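Aromatic amino acid beta-eliminating lyase/threonine aldolase (Exiguobacterium sibiricum, PDB 3LWS) belongs to the beta-eliminating lyase family, with the fold of the pyridoxal-phosphate-dependent aminotransferase clan, and carries its cofactor covalently attached. Local coordinates at residues A[340-343]-A[344-348]; A[187-190]-A[191-194]; A[162-165]-A[166-170]. One frame throughout, in Å; residues are numbered along the deposited sequence. Where two conformers were deposited one is given.

Interaction 1: residues A[340-343]-A[344-348]; sequences LDQQ and TRDAG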
# COMPACT_ATOMS: atom_id res chain seq x y z
N LEU A 340 -17.22 26.23 -12.55
CA LEU A 340 -17.29 27.69 -12.43
C LEU A 340 -18.02 28.24 -13.62
O LEU A 340 -17.56 28.08 -14.76
CB LEU A 340 -15.89 28.31 -12.38
CG LEU A 340 -14.92 27.69 -11.38
CD1 LEU A 340 -13.64 28.50 -11.40
CD2 LEU A 340 -15.52 27.60 -9.97
N ASP A 341 -19.15 28.89 -13.39
CA ASP A 341 -19.91 29.48 -14.50
C ASP A 341 -19.19 30.72 -15.01
O ASP A 341 -18.20 31.18 -14.41
CB ASP A 341 -21.39 29.75 -14.14
CG ASP A 341 -21.56 30.74 -13.02
OD1 ASP A 341 -21.06 31.88 -13.13
OD2 ASP A 341 -22.21 30.39 -12.02
N GLN A 342 -19.64 31.25 -16.14
CA GLN A 342 -18.92 32.34 -16.77
C GLN A 342 -18.84 33.60 -15.91
O GLN A 342 -17.78 34.26 -15.83
CB GLN A 342 -19.53 32.68 -18.14
CG GLN A 342 -18.61 33.51 -19.03
CD GLN A 342 -17.23 32.88 -19.22
OE1 GLN A 342 -17.12 31.69 -19.52
NE2 GLN A 342 -16.18 33.69 -19.06
N GLN A 343 -19.94 33.91 -15.23
CA GLN A 343 -20.02 35.09 -14.38
C GLN A 343 -19.07 34.90 -13.17
O GLN A 343 -18.37 35.83 -12.77
CB GLN A 343 -21.48 35.37 -13.96
CG GLN A 343 -22.54 35.31 -15.13
CD GLN A 343 -22.78 33.88 -15.72
OE1 GLN A 343 -22.75 33.68 -16.95
NE2 GLN A 343 -22.98 32.90 -14.84
N THR A 344 -19.06 33.69 -12.60
CA THR A 344 -18.13 33.35 -11.52
C THR A 344 -16.66 33.47 -11.99
O THR A 344 -15.82 33.98 -11.24
CB THR A 344 -18.44 31.98 -10.91
OG1 THR A 344 -19.76 32.03 -10.38
CG2 THR A 344 -17.49 31.60 -9.76
N ARG A 345 -16.33 33.06 -13.21
CA ARG A 345 -14.94 33.24 -13.70
C ARG A 345 -14.64 34.69 -13.92
O ARG A 345 -13.61 35.21 -13.46
CB ARG A 345 -14.68 32.50 -15.00
CG ARG A 345 -14.73 31.02 -14.87
CD ARG A 345 -14.78 30.35 -16.23
NE ARG A 345 -14.90 28.90 -16.10
CZ ARG A 345 -15.14 28.06 -17.11
NH1 ARG A 345 -15.30 28.52 -18.36
NH2 ARG A 345 -15.23 26.76 -16.88
N ASP A 346 -15.56 35.38 -14.60
CA ASP A 346 -15.37 36.79 -14.94
C ASP A 346 -15.21 37.68 -13.72
O ASP A 346 -14.35 38.56 -13.70
CB ASP A 346 -16.54 37.31 -15.80
CG ASP A 346 -16.60 36.65 -17.19
OD1 ASP A 346 -15.77 35.77 -17.50
OD2 ASP A 346 -17.51 37.02 -17.97
N ALA A 347 -16.03 37.48 -12.70
CA ALA A 347 -15.92 38.26 -11.42
C ALA A 347 -14.61 37.98 -10.62
O ALA A 347 -13.97 38.90 -10.07
CB ALA A 347 -17.17 38.00 -10.55
N GLY A 348 -14.20 36.72 -10.56
CA GLY A 348 -12.92 36.36 -9.91
C GLY A 348 -11.77 37.05 -10.59
O GLY A 348 -10.99 37.78 -9.96
O HOH W 1 -19.90 29.11 -10.74
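Asp341 holds CG between its backbone N and carbonyl carbon (chi1 62°), which swings the carboxylate over the start of the helix, while Thr344 holds OG1 beside its own backbone N, which places both atoms near Asp341 OD1. Asp341 OD1 accepts from Thr344 N at 2.7 Å, the amide hydrogen arriving nearly in line with the C-O bond of the carboxylate. This is an N-cap: a side-chain oxygen takes up an N-H of the first turn that has no preceding helical carbonyl. Thr344 OG1 lies 3.0 Å from Asp341 OD1. A water also joins the cap, accepting from Asp341 N at 2.8 Å, donating only weakly to Asp341 OD2, and lying 2.9 Å from Thr344 OG1. The helix start probably favours the charged form of Asp341.

A second pair, Gln342 and Asp346, spans the first turn of the helix, four residues apart. The bend of Gln342 at chi2 (54°) carries its amide toward Asp346, where NE2 donates to Asp346 OD1 at 2.6 Å. The bond is bent, and the donor comes from the syn side of the carboxylate but tilted out of its plane, which is 60° from that of the amide. Arg345 runs extended in the other direction, back past the cap. Its CG packs on Leu340 CB at 3.9 Å, and Leu340 O lies over one face of the guanidinium, a contact without a hydrogen bond. The NH2 group donates instead to Tyr337 O, and the Tyr337 ring adds a cation-pi contact. Among the backbone pairs, Arg345 N donates to Asp341 O at 2.9 Å.

The contact lies at the surface, where the loop after strand 326-332 of the four-stranded antiparallel sheet turns into helix 342-355, the last helix of the chain.

Interaction 2: residues A[187-190]-A[191-194]; sequences EKTA and AEIA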
# COMPACT_ATOMS: atom_id res chain seq x y z
N GLU A 187 -1.91 14.11 -29.80
CA GLU A 187 -2.89 13.56 -30.74
C GLU A 187 -2.62 12.06 -30.97
O GLU A 187 -2.59 11.57 -32.09
CB GLU A 187 -2.98 14.39 -32.03
CG GLU A 187 -3.37 15.82 -31.75
CD GLU A 187 -3.59 16.69 -32.99
OE1 GLU A 187 -3.70 16.19 -34.10
OE2 GLU A 187 -3.67 17.92 -32.83
N LYS A 188 -2.43 11.35 -29.86
CA LYS A 188 -2.06 9.95 -29.86
C LYS A 188 -2.81 9.20 -28.77
O LYS A 188 -3.24 9.79 -27.79
CB LYS A 188 -0.56 9.79 -29.66
CG LYS A 188 0.29 10.30 -30.79
CD LYS A 188 0.35 9.36 -31.98
CE LYS A 188 1.27 9.92 -33.04
NZ LYS A 188 1.39 8.93 -34.13
N THR A 189 -2.96 7.88 -28.95
CA THR A 189 -3.56 7.02 -27.94
C THR A 189 -2.51 6.66 -26.89
O THR A 189 -1.32 6.76 -27.14
CB THR A 189 -3.99 5.68 -28.51
OG1 THR A 189 -2.82 4.96 -28.90
CG2 THR A 189 -4.97 5.85 -29.71
N ALA A 190 -2.95 6.15 -25.76
CA ALA A 190 -2.01 5.70 -24.72
C ALA A 190 -1.04 4.61 -25.24
O ALA A 190 0.16 4.62 -24.91
CB ALA A 190 -2.77 5.23 -23.47
N ALA A 191 -1.54 3.69 -26.09
CA ALA A 191 -0.70 2.63 -26.62
C ALA A 191 0.34 3.18 -27.59
O ALA A 191 1.48 2.71 -27.57
CB ALA A 191 -1.54 1.53 -27.27
N GLU A 192 -0.01 4.17 -28.42
CA GLU A 192 0.99 4.72 -29.36
C GLU A 192 2.18 5.41 -28.63
O GLU A 192 3.33 5.40 -29.11
CB GLU A 192 0.34 5.70 -30.35
CG GLU A 192 -0.58 5.01 -31.37
CD GLU A 192 -1.43 5.98 -32.21
OE1 GLU A 192 -1.74 7.11 -31.73
OE2 GLU A 192 -1.80 5.60 -33.34
N ILE A 193 1.90 6.05 -27.50
CA ILE A 193 2.95 6.68 -26.73
C ILE A 193 3.71 5.57 -26.03
O ILE A 193 4.93 5.44 -26.23
CB ILE A 193 2.42 7.75 -25.76
CG1 ILE A 193 1.70 8.89 -26.52
CG2 ILE A 193 3.60 8.35 -24.92
CD1 ILE A 193 2.63 9.79 -27.40
N ALA A 194 2.99 4.75 -25.26
CA ALA A 194 3.57 3.62 -24.51
C ALA A 194 4.38 2.63 -25.34
O ALA A 194 5.32 2.02 -24.82
CB ALA A 194 2.52 2.89 -23.77
O HOH W 2 -0.90 7.22 -35.09
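A capping box opens helix 190-194, with Thr189 at the N-cap and Glu192 three residues on. Thr189 OG1 sits between the backbone N and carbonyl carbon (chi1 67°), where it accepts from Glu192 N at 3.0 Å. In return the extended Glu192 side chain reaches back, and its OE1 accepts from Thr189 N at 3.1 Å, the donor standing above the carboxylate plane by 36°. Each residue thus satisfies the other's amide.

Lys188 flanks the box. Its CD touches Glu192 OE1 at 3.1 Å, whereas NZ stays 4.3 Å from that oxygen, beyond a salt bridge. A water links the two charged groups instead, accepting from Lys188 NZ at 3.0 Å and donating to the other carboxylate oxygen, Glu192 OE2; that last bond is very short, and its exact length is doubtful. Nearer the backbone, Lys188 CB meets Ile193 CD1 at 3.9 Å, the two chains crossing at about a right angle.

Ile193 then packs on Leu179, Leu183 and Tyr186 of helix 179-186, and Ala190 touches Leu183 and also Val59 and Leu60 at the end of helix 49-60. Lys188 makes a cation-pi contact with Phe155, at the start of helix 155-167, and strand 199-203 follows in the chain.

Interaction 3: residues A[162-165]-A[166-170]; sequences SRYC and RERGI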
# COMPACT_ATOMS: atom_id res chain seq x y z
N SER A 162 13.58 6.53 -28.67
CA SER A 162 13.19 5.12 -28.59
C SER A 162 14.05 4.22 -29.49
O SER A 162 14.49 3.14 -29.07
CB SER A 162 11.73 4.97 -29.01
OG SER A 162 11.31 3.64 -28.92
N ARG A 163 14.28 4.65 -30.73
CA ARG A 163 15.16 3.91 -31.65
C ARG A 163 16.62 3.92 -31.19
O ARG A 163 17.31 2.93 -31.26
CB ARG A 163 15.06 4.48 -33.06
CG ARG A 163 15.89 3.72 -34.14
CD ARG A 163 15.66 4.29 -35.56
NE ARG A 163 14.23 4.27 -35.90
CZ ARG A 163 13.36 5.27 -35.70
NH1 ARG A 163 13.73 6.43 -35.17
NH2 ARG A 163 12.08 5.09 -36.04
N TYR A 164 17.08 5.07 -30.72
CA TYR A 164 18.45 5.19 -30.28
C TYR A 164 18.72 4.19 -29.17
O TYR A 164 19.57 3.33 -29.29
CB TYR A 164 18.77 6.64 -29.84
CG TYR A 164 20.18 6.79 -29.36
CD1 TYR A 164 21.24 6.94 -30.26
CD2 TYR A 164 20.48 6.75 -28.01
CE1 TYR A 164 22.52 7.07 -29.82
CE2 TYR A 164 21.75 6.86 -27.57
CZ TYR A 164 22.78 7.02 -28.48
OH TYR A 164 24.06 7.12 -28.03
N CYS A 165 17.94 4.30 -28.10
CA CYS A 165 18.13 3.48 -26.90
C CYS A 165 18.07 2.00 -27.23
O CYS A 165 18.91 1.23 -26.77
CB CYS A 165 17.07 3.81 -25.84
SG CYS A 165 17.28 5.42 -25.10
N ARG A 166 17.08 1.63 -28.03
CA ARG A 166 16.92 0.26 -28.48
C ARG A 166 18.14 -0.18 -29.27
O ARG A 166 18.68 -1.25 -29.01
CB ARG A 166 15.65 0.15 -29.32
CG ARG A 166 15.10 -1.23 -29.51
CD ARG A 166 13.72 -1.15 -30.16
NE ARG A 166 13.03 -2.44 -30.19
CZ ARG A 166 11.82 -2.65 -30.72
NH1 ARG A 166 11.13 -1.64 -31.27
NH2 ARG A 166 11.28 -3.86 -30.69
N GLU A 167 18.60 0.65 -30.21
CA GLU A 167 19.76 0.31 -31.03
C GLU A 167 21.01 0.17 -30.15
O GLU A 167 21.95 -0.51 -30.52
CB GLU A 167 19.97 1.36 -32.13
CG GLU A 167 21.07 1.05 -33.15
CD GLU A 167 20.66 0.02 -34.19
OE1 GLU A 167 19.48 0.04 -34.62
OE2 GLU A 167 21.52 -0.80 -34.59
N ARG A 168 21.00 0.81 -28.97
CA ARG A 168 22.11 0.77 -28.01
C ARG A 168 21.96 -0.18 -26.81
O ARG A 168 22.85 -0.23 -25.96
CB ARG A 168 22.37 2.17 -27.48
CG ARG A 168 23.48 2.84 -28.18
CD ARG A 168 23.86 4.07 -27.45
NE ARG A 168 24.63 3.79 -26.24
CZ ARG A 168 24.99 4.70 -25.34
NH1 ARG A 168 24.65 5.99 -25.47
NH2 ARG A 168 25.70 4.32 -24.29
N GLY A 169 20.84 -0.88 -26.72
CA GLY A 169 20.60 -1.82 -25.62
C GLY A 169 20.21 -1.22 -24.29
O GLY A 169 20.24 -1.90 -23.30
N ILE A 170 19.83 0.06 -24.28
CA ILE A 170 19.36 0.77 -23.09
C ILE A 170 17.85 0.59 -22.96
O ILE A 170 17.13 0.88 -23.89
CB ILE A 170 19.69 2.29 -23.21
CG1 ILE A 170 21.22 2.50 -23.17
CG2 ILE A 170 18.96 3.08 -22.12
CD1 ILE A 170 21.70 3.69 -23.86
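Tyr164 and Arg168 lie side by side at the end of helix 155-167, and the bend at chi3 (76°) of Arg168 turns its guanidinium to the phenol oxygen. Arg168 NH1 donates to Tyr164 OH at 2.9 Å, with the hydroxyl at the guanidinium edge and tilted 20° from its plane. Ring and guanidinium stand almost perpendicular, 87° apart. NH1 also donates to Leu133 O, its strongest partner, and NH2 has a long, weak ion pair with Asp135. Ile170 CD1 covers one guanidinium face.

The backbone ends in a Schellman motif at Gly169, whose positive phi suits glycine. Cys165 O accepts from Ile170 N at 2.9 Å and only weakly from Arg168 N, which bonds mainly to Tyr164 O, also at 2.9 Å. On the side facing the sheet, Cys165 CB packs on Ile170 CB at 4.0 Å, and both side chains touch Leu139 of strand 138-142.

Cys165 O and Arg166 O are thus satisfied by Ile170 N and Gly169 N where the beta-alpha-beta unit 138-142, 155-167, 171-176 passes from helix to last strand. The arginine donates to a phenol oxygen and a main-chain carbonyl, with a carboxylate that probably offsets its charge only weakly.

Interactions 2 and 3 lie 19 Å apart between centres, with nearest atoms about 7 Å apart, both in the part of the chain that belongs to the beta-eliminating lyase family. One starts a helix and the other ends one, and Ser162 OG of interaction 3 bonds to Leu196 O, just after helix 190-194. Interaction 1 is a second helix start, remote from both: its centre is 35 Å from that of interaction 2 and 50 Å from that of interaction 3, on the other side of the chain's centre from the latter. Along the chain, interaction 2 is followed by strand 199-203 and then Lys206, the lysine modified with pyridoxal phosphate, but none of the three contacts includes that residue.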